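Local coordinates for protein DotI (Legionella pneumophila, PDB 3WZ4) that is a component of the inner-membrane complex needed for type IVB secretion, here represented by its periplasmic domain, whose own function is not known, at residues A[9-14]-A[74-79]; A[27-32]-A[60-65]; A[41-46]-A[85-90]; A[95-100]-A[106-111]; A[117-122]-A[127-132]. One frame throughout, in Å; residues are numbered along the deposited sequence.

All five contacts lie in one periplasmic domain of the NTF2 clan, a curved antiparallel sheet with helices packed against it. Contacts 4 and 5 share strand 106-119, about 27 Å apart between centres. Contact 5 is buried and pairs it with strand 129-138 through backbone bonds and isoleucines. Contact 4 is partly buried and pairs it with strand 87-101 through backbone bonds and amide side chains. Contacts 1, 2 and 3 are surface contacts. Contact 1 has no hydrogen bond and rests on apolar side chains. Contact 2 sets a lysine on a tyrosine, and contact 3 is a salt bridge. Contacts 3 and 5 meet at Ser132, which Glu43 reaches, while Val61 of contact 2 packs on Tyr100 of contact 4.

Contact 1: residues A[9-14]-A[74-79]; sequences AVLQWA and RAPIIL
Leu11 packs against Pro76 and Ile78, and these three residues make up nearly all of the contact. It sets helix 7-21 against strand 67-84 in the helix-on-sheet arrangement of this NTF2-clan domain. CB of Leu11 points toward the other segment. Its chi1 (-74°) and chi2 (157°) together bring both methyls to segment 74-79. The two methyls do different work. CD1 meets Ile78, with CD1 of Ile78 4.1 Å away. CD2 lies between both neighbours, 3.8 Å from CB of Pro76 and 3.8 Å from CG1 of Ile78. The side chains of Leu11 and Ile78 cross at about a right angle. Pro76 touches with CB and CG, and its CG also lies 4.0 Å from the backbone O of Leu11. No hydrogen bond joins the two segments, so the grip is by van der Waals contact. The helix also packs further into the domain, where Ala14 touches Met115 and Ile117 of strand 106-119 and Trp13 meets the ring of Phe39. Of all side-chain atoms in the contact, CD2 of Leu11 comes nearest to the backbone of segment 74-79, 3.5 Å from O of Pro76.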
# COMPACT_ATOMS: atom_id res chain seq x y z
N ALA A 9 -0.18 16.47 -1.72
CA ALA A 9 -0.93 15.81 -0.66
C ALA A 9 -1.18 14.35 -0.99
O ALA A 9 -1.00 13.47 -0.15
CB ALA A 9 -2.24 16.53 -0.41
N VAL A 10 -1.63 14.09 -2.22
CA VAL A 10 -1.89 12.73 -2.67
C VAL A 10 -0.63 11.88 -2.61
O VAL A 10 -0.68 10.70 -2.26
CB VAL A 10 -2.45 12.72 -4.11
CG1 VAL A 10 -2.51 11.30 -4.64
CG2 VAL A 10 -3.83 13.38 -4.15
N LEU A 11 0.51 12.48 -2.95
CA LEU A 11 1.79 11.77 -2.89
C LEU A 11 2.16 11.36 -1.47
O LEU A 11 2.43 10.19 -1.20
CB LEU A 11 2.90 12.61 -3.53
CG LEU A 11 2.86 12.69 -5.06
CD1 LEU A 11 3.59 13.92 -5.56
CD2 LEU A 11 3.43 11.43 -5.67
N GLN A 12 2.18 12.32 -0.55
CA GLN A 12 2.48 12.03 0.84
C GLN A 12 1.58 10.91 1.35
O GLN A 12 2.03 10.01 2.06
CB GLN A 12 2.31 13.27 1.72
CG GLN A 12 3.29 14.39 1.42
CD GLN A 12 3.46 15.35 2.59
OE1 GLN A 12 3.39 14.95 3.75
NE2 GLN A 12 3.67 16.63 2.28
N TRP A 13 0.31 10.97 0.98
CA TRP A 13 -0.66 9.97 1.37
C TRP A 13 -0.32 8.59 0.79
O TRP A 13 -0.38 7.58 1.50
CB TRP A 13 -2.06 10.40 0.92
CG TRP A 13 -3.16 9.52 1.40
CD1 TRP A 13 -3.83 9.61 2.59
CD2 TRP A 13 -3.75 8.42 0.70
NE1 TRP A 13 -4.79 8.63 2.67
CE2 TRP A 13 -4.76 7.89 1.52
CE3 TRP A 13 -3.52 7.84 -0.55
CZ2 TRP A 13 -5.54 6.80 1.14
CZ3 TRP A 13 -4.30 6.75 -0.93
CH2 TRP A 13 -5.30 6.25 -0.09
N ALA A 14 0.03 8.56 -0.49
CA ALA A 14 0.40 7.31 -1.15
C ALA A 14 1.64 6.70 -0.50
O ALA A 14 1.76 5.48 -0.38
CB ALA A 14 0.65 7.55 -2.64
N ARG A 74 13.08 6.14 -2.69
CA ARG A 74 13.07 7.43 -3.37
C ARG A 74 11.70 8.07 -3.22
O ARG A 74 10.75 7.42 -2.78
CB ARG A 74 13.45 7.27 -4.84
CG ARG A 74 14.96 7.18 -5.07
CD ARG A 74 15.32 6.34 -6.29
NE ARG A 74 15.21 7.07 -7.55
CZ ARG A 74 15.97 8.11 -7.89
NH1 ARG A 74 16.88 8.57 -7.04
NH2 ARG A 74 15.81 8.71 -9.06
N ALA A 75 11.60 9.34 -3.58
CA ALA A 75 10.33 10.05 -3.49
C ALA A 75 9.31 9.44 -4.45
O ALA A 75 9.66 8.97 -5.53
CB ALA A 75 10.52 11.53 -3.80
N PRO A 76 8.03 9.43 -4.03
CA PRO A 76 6.95 8.95 -4.90
C PRO A 76 6.73 9.91 -6.05
O PRO A 76 6.87 11.12 -5.87
CB PRO A 76 5.74 8.94 -3.96
CG PRO A 76 6.05 9.96 -2.93
CD PRO A 76 7.54 9.87 -2.72
N ILE A 77 6.38 9.39 -7.22
CA ILE A 77 6.14 10.23 -8.38
C ILE A 77 4.79 9.93 -9.01
O ILE A 77 4.30 8.80 -8.97
CB ILE A 77 7.24 10.04 -9.46
CG1 ILE A 77 7.25 8.60 -9.95
CG2 ILE A 77 8.60 10.44 -8.91
CD1 ILE A 77 8.35 8.31 -10.96
N ILE A 78 4.17 10.96 -9.59
CA ILE A 78 2.95 10.78 -10.35
C ILE A 78 3.32 10.44 -11.79
O ILE A 78 3.87 11.27 -12.51
CB ILE A 78 2.08 12.05 -10.33
CG1 ILE A 78 1.61 12.33 -8.90
CG2 ILE A 78 0.89 11.90 -11.27
CD1 ILE A 78 0.97 13.69 -8.74
N LEU A 79 3.03 9.20 -12.20
CA LEU A 79 3.29 8.77 -13.56
C LEU A 79 2.29 9.40 -14.51
O LEU A 79 2.61 9.72 -15.66
CB LEU A 79 3.21 7.24 -13.67
CG LEU A 79 4.16 6.41 -12.81
CD1 LEU A 79 3.87 4.93 -12.99
CD2 LEU A 79 5.62 6.72 -13.15

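Contact 2: residues A[27-32]-A[60-65]; sequences VNYRDE and AVKAKK
Tyr29 and Lys62 meet because of two turns in their side chains. CG of Tyr29 stands between its backbone N and carbonyl carbon (chi1 66°), which swings the ring toward helix 57-63. CG of Lys62 lies beside its backbone N, and the chain bends at chi3 (75°), which carries CD and CE across the ring to the hydroxyl. The two side chains cross at about a right angle. CD of Lys62 sits over one face of the ring, 4.2 Å from the centroid, in a CH-pi contact. CE comes closer to the phenol end, 3.5 Å from CZ of Tyr29. The chain finishes at the hydroxyl, where NZ of Lys62 donates a hydrogen bond of 2.8 Å to OH of Tyr29. This surface contact links the first turn of helix 29-35 to the last turn of helix 57-63. The second helix closes with a Schellman motif. Lys65 has positive phi as its C-prime residue, Leu66 N bonds to Val61 O, and the bond from Lys65 N to Lys62 O is weak. On the sheet side, Tyr24 of strand 24-25 touches both Tyr29 and Val61. The ammonium of Lys62 probably polarises the phenol oxygen that accepts its hydrogen bond.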
# COMPACT_ATOMS: atom_id res chain seq x y z
N VAL A 27 2.33 -11.39 14.99
CA VAL A 27 1.36 -11.21 16.07
C VAL A 27 0.19 -10.31 15.67
O VAL A 27 -0.97 -10.69 15.84
CB VAL A 27 2.03 -10.65 17.34
CG1 VAL A 27 1.00 -10.51 18.46
CG2 VAL A 27 3.18 -11.54 17.77
N ASN A 28 0.49 -9.13 15.13
CA ASN A 28 -0.55 -8.12 14.90
C ASN A 28 -1.15 -8.08 13.50
O ASN A 28 -1.95 -7.19 13.20
CB ASN A 28 -0.02 -6.72 15.27
CG ASN A 28 0.98 -6.18 14.27
OD1 ASN A 28 1.23 -6.78 13.23
ND2 ASN A 28 1.54 -5.01 14.57
N TYR A 29 -0.79 -9.03 12.65
CA TYR A 29 -1.17 -8.97 11.23
C TYR A 29 -2.66 -8.71 10.97
O TYR A 29 -3.00 -7.98 10.04
CB TYR A 29 -0.70 -10.22 10.48
CG TYR A 29 -1.38 -11.49 10.90
CD1 TYR A 29 -0.86 -12.27 11.92
CD2 TYR A 29 -2.54 -11.92 10.27
CE1 TYR A 29 -1.48 -13.45 12.31
CE2 TYR A 29 -3.17 -13.09 10.65
CZ TYR A 29 -2.63 -13.85 11.67
OH TYR A 29 -3.25 -15.01 12.05
N ARG A 30 -3.53 -9.30 11.77
CA ARG A 30 -4.97 -9.14 11.56
C ARG A 30 -5.44 -7.71 11.86
O ARG A 30 -6.25 -7.15 11.12
CB ARG A 30 -5.76 -10.15 12.38
CG ARG A 30 -7.26 -10.14 12.09
CD ARG A 30 -7.99 -11.22 12.88
NE ARG A 30 -9.44 -11.06 12.84
CZ ARG A 30 -10.26 -11.74 12.04
NH1 ARG A 30 -9.77 -12.64 11.19
NH2 ARG A 30 -11.56 -11.52 12.08
N ASP A 31 -4.93 -7.13 12.94
CA ASP A 31 -5.26 -5.75 13.30
C ASP A 31 -4.71 -4.78 12.27
O ASP A 31 -5.42 -3.90 11.79
CB ASP A 31 -4.68 -5.40 14.67
CG ASP A 31 -5.09 -6.38 15.75
OD1 ASP A 31 -6.26 -6.82 15.74
OD2 ASP A 31 -4.23 -6.73 16.59
N GLU A 32 -3.44 -4.95 11.93
CA GLU A 32 -2.79 -4.11 10.94
C GLU A 32 -3.47 -4.24 9.58
O GLU A 32 -3.75 -3.25 8.93
CB GLU A 32 -1.30 -4.43 10.83
CG GLU A 32 -0.50 -3.98 12.03
CD GLU A 32 -0.46 -2.48 12.18
OE1 GLU A 32 0.04 -1.80 11.26
OE2 GLU A 32 -0.94 -1.96 13.22
N ALA A 60 4.71 -17.06 5.47
CA ALA A 60 6.10 -17.10 5.91
C ALA A 60 6.33 -16.24 7.15
O ALA A 60 7.10 -16.61 8.04
CB ALA A 60 7.03 -16.67 4.79
N VAL A 61 5.67 -15.09 7.19
CA VAL A 61 5.77 -14.20 8.34
C VAL A 61 5.30 -14.92 9.60
O VAL A 61 5.96 -14.86 10.64
CB VAL A 61 4.95 -12.92 8.14
CG1 VAL A 61 4.84 -12.14 9.43
CG2 VAL A 61 5.59 -12.06 7.05
N LYS A 62 4.16 -15.60 9.51
CA LYS A 62 3.63 -16.37 10.63
C LYS A 62 4.52 -17.57 10.96
O LYS A 62 4.87 -17.78 12.12
CB LYS A 62 2.19 -16.82 10.35
CG LYS A 62 1.20 -15.68 10.19
CD LYS A 62 -0.17 -16.15 9.72
CE LYS A 62 -0.95 -16.82 10.83
NZ LYS A 62 -2.36 -17.09 10.43
N ALA A 63 4.88 -18.34 9.94
CA ALA A 63 5.69 -19.54 10.13
C ALA A 63 7.04 -19.22 10.77
O ALA A 63 7.46 -19.88 11.72
CB ALA A 63 5.88 -20.27 8.81
N LYS A 64 7.72 -18.21 10.23
CA LYS A 64 9.04 -17.84 10.73
C LYS A 64 8.95 -16.74 11.79
O LYS A 64 9.96 -16.27 12.30
CB LYS A 64 9.94 -17.38 9.58
CG LYS A 64 10.18 -18.46 8.53
CD LYS A 64 11.04 -17.94 7.39
CE LYS A 64 11.27 -19.01 6.34
NZ LYS A 64 12.11 -18.51 5.21
N LYS A 65 7.72 -16.35 12.12
CA LYS A 65 7.47 -15.36 13.15
C LYS A 65 8.34 -14.12 12.97
O LYS A 65 9.20 -13.81 13.79
CB LYS A 65 7.67 -15.97 14.54
CG LYS A 65 6.79 -17.17 14.79
CD LYS A 65 6.80 -17.60 16.24
CE LYS A 65 5.74 -18.66 16.50
NZ LYS A 65 5.62 -19.01 17.94

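Contact 3: residues A[41-46]-A[85-90]; sequences TAEGWD and NGRYSW
Glu43 and Arg87 join across the contact through one carboxylate oxygen and one guanidinium nitrogen. Glu43 stands in the first turn of helix 42-54, and its CB points toward strand 87-101. CG lies between the backbone N and the carbonyl carbon, and a bend at chi2 (-79°) then brings the carboxylate to Arg87. OE1 accepts a 2.9 Å hydrogen bond from water 1, which in turn accepts one from NH1 of Arg87. OE2 takes the direct route. It lies 3.3 Å from NH2 of Arg87, in a salt bridge whose hydrogen bond is weak and bent. Both the water and OE2 lie at the guanidinium edge, and the carboxylate and guanidinium planes are 24° apart. OE2 has a stronger partner in Ser132 OG. The helix start is fixed nearby, where Thr41 OG1 accepts from Gly44 N at 3.1 Å. Thr41 OG1 also bonds with Ser132 OG and Ile131 O, so cap and salt bridge share a neighbour. The arrangement is a surface salt bridge beside a threonine N-cap, tying a helix start to a strand start.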
# COMPACT_ATOMS: atom_id res chain seq x y z
N THR A 41 -10.39 1.78 -1.86
CA THR A 41 -11.76 1.86 -2.36
C THR A 41 -12.37 0.47 -2.34
O THR A 41 -11.68 -0.52 -2.07
CB THR A 41 -11.79 2.39 -3.81
OG1 THR A 41 -11.19 1.43 -4.69
CG2 THR A 41 -11.05 3.71 -3.92
N ALA A 42 -13.66 0.39 -2.64
CA ALA A 42 -14.36 -0.89 -2.66
C ALA A 42 -13.60 -1.91 -3.50
O ALA A 42 -13.25 -2.99 -3.01
CB ALA A 42 -15.78 -0.71 -3.20
N GLU A 43 -13.34 -1.58 -4.76
CA GLU A 43 -12.65 -2.50 -5.65
C GLU A 43 -11.17 -2.64 -5.31
O GLU A 43 -10.56 -3.68 -5.56
CB GLU A 43 -12.82 -2.08 -7.12
CG GLU A 43 -12.10 -0.80 -7.50
CD GLU A 43 -12.84 0.45 -7.06
OE1 GLU A 43 -13.95 0.32 -6.50
OE2 GLU A 43 -12.30 1.56 -7.26
N GLY A 44 -10.59 -1.60 -4.72
CA GLY A 44 -9.19 -1.63 -4.33
C GLY A 44 -8.95 -2.62 -3.20
O GLY A 44 -7.95 -3.33 -3.19
N TRP A 45 -9.89 -2.67 -2.26
CA TRP A 45 -9.79 -3.56 -1.11
C TRP A 45 -9.88 -5.02 -1.55
O TRP A 45 -9.17 -5.88 -1.03
CB TRP A 45 -10.87 -3.22 -0.09
CG TRP A 45 -10.82 -4.04 1.18
CD1 TRP A 45 -11.80 -4.84 1.68
CD2 TRP A 45 -9.73 -4.12 2.10
NE1 TRP A 45 -11.39 -5.42 2.85
CE2 TRP A 45 -10.12 -4.99 3.14
CE3 TRP A 45 -8.45 -3.54 2.15
CZ2 TRP A 45 -9.28 -5.30 4.21
CZ3 TRP A 45 -7.63 -3.85 3.22
CH2 TRP A 45 -8.05 -4.72 4.23
N ASP A 46 -10.76 -5.30 -2.51
CA ASP A 46 -10.89 -6.65 -3.05
C ASP A 46 -9.60 -7.11 -3.72
O ASP A 46 -9.14 -8.23 -3.52
CB ASP A 46 -12.05 -6.73 -4.04
CG ASP A 46 -13.41 -6.62 -3.36
OD1 ASP A 46 -13.48 -6.87 -2.14
OD2 ASP A 46 -14.39 -6.30 -4.05
N ASN A 85 -13.24 6.99 -15.62
CA ASN A 85 -14.61 6.61 -15.29
C ASN A 85 -15.31 7.62 -14.39
O ASN A 85 -15.96 7.25 -13.41
CB ASN A 85 -14.64 5.22 -14.66
CG ASN A 85 -14.23 4.13 -15.63
OD1 ASN A 85 -14.56 4.18 -16.82
ND2 ASN A 85 -13.50 3.13 -15.13
N GLY A 86 -15.18 8.90 -14.74
CA GLY A 86 -15.89 9.96 -14.05
C GLY A 86 -15.25 10.42 -12.76
O GLY A 86 -15.80 11.27 -12.06
N ARG A 87 -14.08 9.88 -12.44
CA ARG A 87 -13.40 10.24 -11.20
C ARG A 87 -11.93 10.59 -11.43
O ARG A 87 -11.19 9.84 -12.06
CB ARG A 87 -13.53 9.11 -10.17
CG ARG A 87 -14.96 8.67 -9.94
CD ARG A 87 -15.09 7.72 -8.75
NE ARG A 87 -14.23 6.55 -8.89
CZ ARG A 87 -14.42 5.41 -8.24
NH1 ARG A 87 -15.46 5.28 -7.42
NH2 ARG A 87 -13.59 4.39 -8.41
N TYR A 88 -11.52 11.75 -10.92
CA TYR A 88 -10.14 12.18 -11.07
C TYR A 88 -9.21 11.19 -10.38
O TYR A 88 -9.50 10.73 -9.27
CB TYR A 88 -9.92 13.59 -10.51
CG TYR A 88 -8.75 14.30 -11.15
CD1 TYR A 88 -7.46 14.15 -10.65
CD2 TYR A 88 -8.94 15.11 -12.26
CE1 TYR A 88 -6.39 14.80 -11.24
CE2 TYR A 88 -7.87 15.76 -12.86
CZ TYR A 88 -6.60 15.60 -12.34
OH TYR A 88 -5.54 16.24 -12.93
N SER A 89 -8.11 10.85 -11.03
CA SER A 89 -7.24 9.80 -10.54
C SER A 89 -5.75 10.13 -10.67
O SER A 89 -5.36 11.02 -11.42
CB SER A 89 -7.54 8.49 -11.27
OG SER A 89 -8.91 8.14 -11.12
N TRP A 90 -4.93 9.39 -9.92
CA TRP A 90 -3.49 9.55 -9.94
C TRP A 90 -2.82 8.19 -9.96
O TRP A 90 -3.14 7.33 -9.14
CB TRP A 90 -3.01 10.27 -8.67
CG TRP A 90 -3.47 11.67 -8.51
CD1 TRP A 90 -2.79 12.81 -8.84
CD2 TRP A 90 -4.71 12.11 -7.93
NE1 TRP A 90 -3.53 13.92 -8.52
CE2 TRP A 90 -4.71 13.51 -7.96
CE3 TRP A 90 -5.81 11.44 -7.40
CZ2 TRP A 90 -5.78 14.27 -7.48
CZ3 TRP A 90 -6.88 12.18 -6.92
CH2 TRP A 90 -6.85 13.58 -6.97
O HOH W 1 -15.38 2.66 -5.45

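Contact 4: residues A[95-100]-A[106-111]; sequences PILVTY and FTQQNN
Ile96 N gives the shortest polar bond across the contact, 2.7 Å to Asn111 O. It is one of six backbone hydrogen bonds between these antiparallel strands. Ile96 with Asn111, Val98 with Gln109 and Tyr100 with Thr107 are hydrogen-bonded pairs, each closed by two bonds. These pairs join the two arms of the hairpin of strands 87-101 and 106-119. On the face of Leu97 and Thr99, Gln108 lies beside Thr99 and points the same way. Its extended chain lets NE2 donate to Thr99 OG1 at 3.0 Å, close to the amide plane. The same amide rests on CD2 of Leu97, 3.8 Å from NE2 of Gln108. CD1 of Leu97 turns to the other neighbour and lies 3.4 Å from OD1 of Asn110. On the other face, the Tyr100 ring and the Gln109 amide are steeply inclined, 74° apart. Water 3 bridges Tyr100 OH and Gln109 OE1, donating to OE1. Asn111 ND2 gives a weak bond to the same OE1. Val98 and Tyr100 both touch Val68 of the neighbouring strand 67-84. The backbone thus fixes the register, while segment 106-111 adds amide side chains, mostly exposed, consistent with a solvent-facing strand.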
# COMPACT_ATOMS: atom_id res chain seq x y z
N PRO A 95 9.54 3.44 -5.00
CA PRO A 95 10.40 2.31 -4.65
C PRO A 95 10.60 2.22 -3.14
O PRO A 95 10.67 3.25 -2.47
CB PRO A 95 11.72 2.67 -5.33
CG PRO A 95 11.75 4.16 -5.28
CD PRO A 95 10.32 4.62 -5.41
N ILE A 96 10.69 1.01 -2.61
CA ILE A 96 10.84 0.83 -1.17
C ILE A 96 11.84 -0.28 -0.85
O ILE A 96 12.12 -1.14 -1.68
CB ILE A 96 9.49 0.48 -0.49
CG1 ILE A 96 8.96 -0.85 -1.02
CG2 ILE A 96 8.48 1.59 -0.71
CD1 ILE A 96 7.63 -1.26 -0.41
N LEU A 97 12.36 -0.25 0.37
CA LEU A 97 13.19 -1.33 0.88
C LEU A 97 12.45 -2.06 2.00
O LEU A 97 12.26 -1.51 3.08
CB LEU A 97 14.53 -0.80 1.40
CG LEU A 97 15.48 -1.87 1.93
CD1 LEU A 97 15.87 -2.84 0.82
CD2 LEU A 97 16.71 -1.25 2.58
N VAL A 98 12.03 -3.29 1.73
CA VAL A 98 11.27 -4.06 2.71
C VAL A 98 12.20 -4.96 3.51
O VAL A 98 13.12 -5.57 2.96
CB VAL A 98 10.18 -4.91 2.04
CG1 VAL A 98 9.35 -5.64 3.08
CG2 VAL A 98 9.28 -4.04 1.16
N THR A 99 11.96 -5.05 4.82
CA THR A 99 12.77 -5.88 5.70
C THR A 99 11.92 -6.91 6.46
O THR A 99 11.00 -6.55 7.19
CB THR A 99 13.54 -5.02 6.72
OG1 THR A 99 14.43 -4.14 6.02
CG2 THR A 99 14.34 -5.90 7.67
N TYR A 100 12.24 -8.18 6.26
CA TYR A 100 11.64 -9.27 7.02
C TYR A 100 12.69 -9.81 7.98
O TYR A 100 13.74 -10.29 7.55
CB TYR A 100 11.20 -10.40 6.08
CG TYR A 100 10.17 -10.01 5.05
CD1 TYR A 100 10.53 -9.37 3.88
CD2 TYR A 100 8.82 -10.30 5.25
CE1 TYR A 100 9.59 -9.02 2.93
CE2 TYR A 100 7.87 -9.95 4.31
CZ TYR A 100 8.26 -9.31 3.15
OH TYR A 100 7.32 -8.96 2.21
N PHE A 106 17.16 -12.31 8.65
CA PHE A 106 17.17 -10.92 8.22
C PHE A 106 17.26 -10.88 6.69
O PHE A 106 18.32 -11.13 6.12
CB PHE A 106 18.35 -10.17 8.84
CG PHE A 106 18.35 -8.69 8.57
CD1 PHE A 106 18.88 -8.19 7.39
CD2 PHE A 106 17.82 -7.80 9.49
CE1 PHE A 106 18.88 -6.83 7.14
CE2 PHE A 106 17.82 -6.44 9.24
CZ PHE A 106 18.35 -5.96 8.06
N THR A 107 16.15 -10.55 6.05
CA THR A 107 16.08 -10.54 4.59
C THR A 107 15.47 -9.24 4.08
O THR A 107 14.45 -8.77 4.61
CB THR A 107 15.25 -11.72 4.06
OG1 THR A 107 15.90 -12.95 4.42
CG2 THR A 107 15.10 -11.65 2.55
N GLN A 108 16.08 -8.66 3.05
CA GLN A 108 15.61 -7.39 2.50
C GLN A 108 15.26 -7.48 1.01
O GLN A 108 15.89 -8.22 0.26
CB GLN A 108 16.64 -6.29 2.74
CG GLN A 108 16.79 -5.91 4.20
CD GLN A 108 17.72 -4.72 4.40
OE1 GLN A 108 18.76 -4.62 3.75
NE2 GLN A 108 17.35 -3.82 5.30
N GLN A 109 14.24 -6.73 0.61
CA GLN A 109 13.81 -6.68 -0.79
C GLN A 109 13.66 -5.24 -1.27
O GLN A 109 13.04 -4.41 -0.60
CB GLN A 109 12.47 -7.39 -0.96
CG GLN A 109 12.50 -8.89 -0.75
CD GLN A 109 11.13 -9.52 -0.98
OE1 GLN A 109 10.11 -8.84 -0.92
NE2 GLN A 109 11.12 -10.82 -1.25
N ASN A 110 14.22 -4.94 -2.44
CA ASN A 110 13.93 -3.68 -3.11
C ASN A 110 12.71 -3.86 -4.00
O ASN A 110 12.76 -4.59 -4.99
CB ASN A 110 15.12 -3.21 -3.94
CG ASN A 110 16.32 -2.84 -3.09
OD1 ASN A 110 16.31 -1.83 -2.38
ND2 ASN A 110 17.37 -3.65 -3.16
N ASN A 111 11.61 -3.21 -3.64
CA ASN A 111 10.39 -3.31 -4.41
C ASN A 111 9.95 -1.96 -4.96
O ASN A 111 10.34 -0.91 -4.45
CB ASN A 111 9.26 -3.91 -3.57
CG ASN A 111 9.50 -5.37 -3.24
OD1 ASN A 111 9.95 -6.15 -4.08
ND2 ASN A 111 9.19 -5.76 -2.00
O HOH W 2 14.17 0.28 -3.26
O HOH W 3 7.67 -8.43 -0.22

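Contact 5: residues A[117-122]-A[127-132]; sequences ITRVST and RGIGIS
Ile117 crosses both Ile129 and Ile131 at a slant, and the three line one face of the paired strands. The branches of Ile117 divide the work. CG2 lies 4.0 Å from CB of Ile129, while CG1 lies 4.2 Å from CG1 of Ile131. CG1 is anti to the carbonyl carbon (chi1 -65°), and this sends the longer branch toward Ile131. Trp13 and Ala14 of helix 7-21 also pack on Ile117, so this face belongs to the helix-sheet core. Thr118 points to the other face. Its OG1 stands between the backbone N and the carbonyl carbon and makes a weak 3.3 Å bond to Ser132 OG. Ser132 OG has its stronger partner in Glu43. In the backbone, Thr118 and Gly130 form a hydrogen-bonded pair, with Thr118 N to Gly130 O at 3.0 Å and nearly straight. Gly130 N returns the bond to Thr118 O. Past the paired strands, Val120 N bonds to Gly128 O at 2.7 Å, but it comes from above the carbonyl plane and not along a lone pair. CG2 of Val120 lies 3.8 Å from C of Gly128. The positive phi of Gly128 favours glycine, and CG2 of Thr122 fits closely there, 3.7 Å from its CA. The arrangement is that of a beta hairpin, joining strands 106-119 and 129-138 at the edge of the antiparallel sheet.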
# COMPACT_ATOMS: atom_id res chain seq x y z
N ILE A 117 -4.80 5.74 -7.63
CA ILE A 117 -5.56 6.42 -6.60
C ILE A 117 -6.69 7.23 -7.22
O ILE A 117 -6.49 7.95 -8.20
CB ILE A 117 -4.65 7.35 -5.77
CG1 ILE A 117 -3.62 6.51 -5.00
CG2 ILE A 117 -5.47 8.21 -4.82
CD1 ILE A 117 -2.66 7.33 -4.18
N THR A 118 -7.89 7.10 -6.66
CA THR A 118 -9.06 7.79 -7.21
C THR A 118 -9.83 8.56 -6.14
O THR A 118 -9.90 8.15 -4.99
CB THR A 118 -10.02 6.81 -7.91
OG1 THR A 118 -10.58 5.92 -6.94
CG2 THR A 118 -9.27 6.01 -8.96
N ARG A 119 -10.42 9.68 -6.55
CA ARG A 119 -11.29 10.44 -5.68
C ARG A 119 -12.56 9.65 -5.40
O ARG A 119 -13.16 9.09 -6.32
CB ARG A 119 -11.66 11.78 -6.32
CG ARG A 119 -10.47 12.67 -6.60
CD ARG A 119 -10.57 13.96 -5.81
NE ARG A 119 -11.90 14.56 -5.91
CZ ARG A 119 -12.26 15.68 -5.30
NH1 ARG A 119 -11.39 16.34 -4.54
NH2 ARG A 119 -13.50 16.14 -5.45
N VAL A 120 -12.96 9.60 -4.14
CA VAL A 120 -14.20 8.95 -3.75
C VAL A 120 -14.99 9.87 -2.83
O VAL A 120 -14.54 10.97 -2.51
CB VAL A 120 -13.95 7.60 -3.04
CG1 VAL A 120 -13.35 6.59 -4.01
CG2 VAL A 120 -13.05 7.79 -1.83
N SER A 121 -16.18 9.43 -2.42
CA SER A 121 -17.04 10.24 -1.57
C SER A 121 -16.50 10.30 -0.14
O SER A 121 -16.17 9.28 0.46
CB SER A 121 -18.46 9.68 -1.57
OG SER A 121 -19.27 10.36 -0.63
N THR A 122 -16.42 11.51 0.41
CA THR A 122 -15.97 11.70 1.79
C THR A 122 -16.96 11.10 2.78
O THR A 122 -16.65 10.94 3.96
CB THR A 122 -15.74 13.19 2.12
OG1 THR A 122 -16.78 13.98 1.53
CG2 THR A 122 -14.40 13.66 1.59
N ARG A 127 -10.93 10.89 3.85
CA ARG A 127 -9.78 11.42 3.12
C ARG A 127 -10.18 11.93 1.74
O ARG A 127 -9.55 12.83 1.19
CB ARG A 127 -8.68 10.37 3.01
CG ARG A 127 -7.36 10.92 2.50
CD ARG A 127 -6.92 12.13 3.31
NE ARG A 127 -5.62 12.64 2.86
CZ ARG A 127 -5.46 13.43 1.80
NH1 ARG A 127 -6.50 13.80 1.07
NH2 ARG A 127 -4.24 13.84 1.46
N GLY A 128 -11.24 11.34 1.18
CA GLY A 128 -11.75 11.75 -0.12
C GLY A 128 -11.09 11.02 -1.27
O GLY A 128 -11.49 11.16 -2.42
N ILE A 129 -10.06 10.24 -0.96
CA ILE A 129 -9.38 9.43 -1.96
C ILE A 129 -9.13 8.03 -1.43
O ILE A 129 -9.09 7.82 -0.21
CB ILE A 129 -8.02 10.06 -2.36
CG1 ILE A 129 -7.17 10.32 -1.12
CG2 ILE A 129 -8.23 11.33 -3.17
CD1 ILE A 129 -5.76 10.78 -1.44
N GLY A 130 -8.97 7.08 -2.34
CA GLY A 130 -8.68 5.70 -1.99
C GLY A 130 -7.92 4.98 -3.08
O GLY A 130 -7.95 5.39 -4.24
N ILE A 131 -7.24 3.90 -2.71
CA ILE A 131 -6.48 3.11 -3.66
C ILE A 131 -7.38 2.10 -4.37
O ILE A 131 -8.07 1.31 -3.71
CB ILE A 131 -5.33 2.36 -2.97
CG1 ILE A 131 -4.32 3.36 -2.39
CG2 ILE A 131 -4.65 1.40 -3.93
CD1 ILE A 131 -3.31 2.75 -1.45
N SER A 132 -7.38 2.13 -5.70
CA SER A 132 -8.16 1.19 -6.50
C SER A 132 -7.31 0.01 -6.98
O SER A 132 -7.83 -1.07 -7.24
CB SER A 132 -8.80 1.90 -7.70
OG SER A 132 -9.91 2.68 -7.29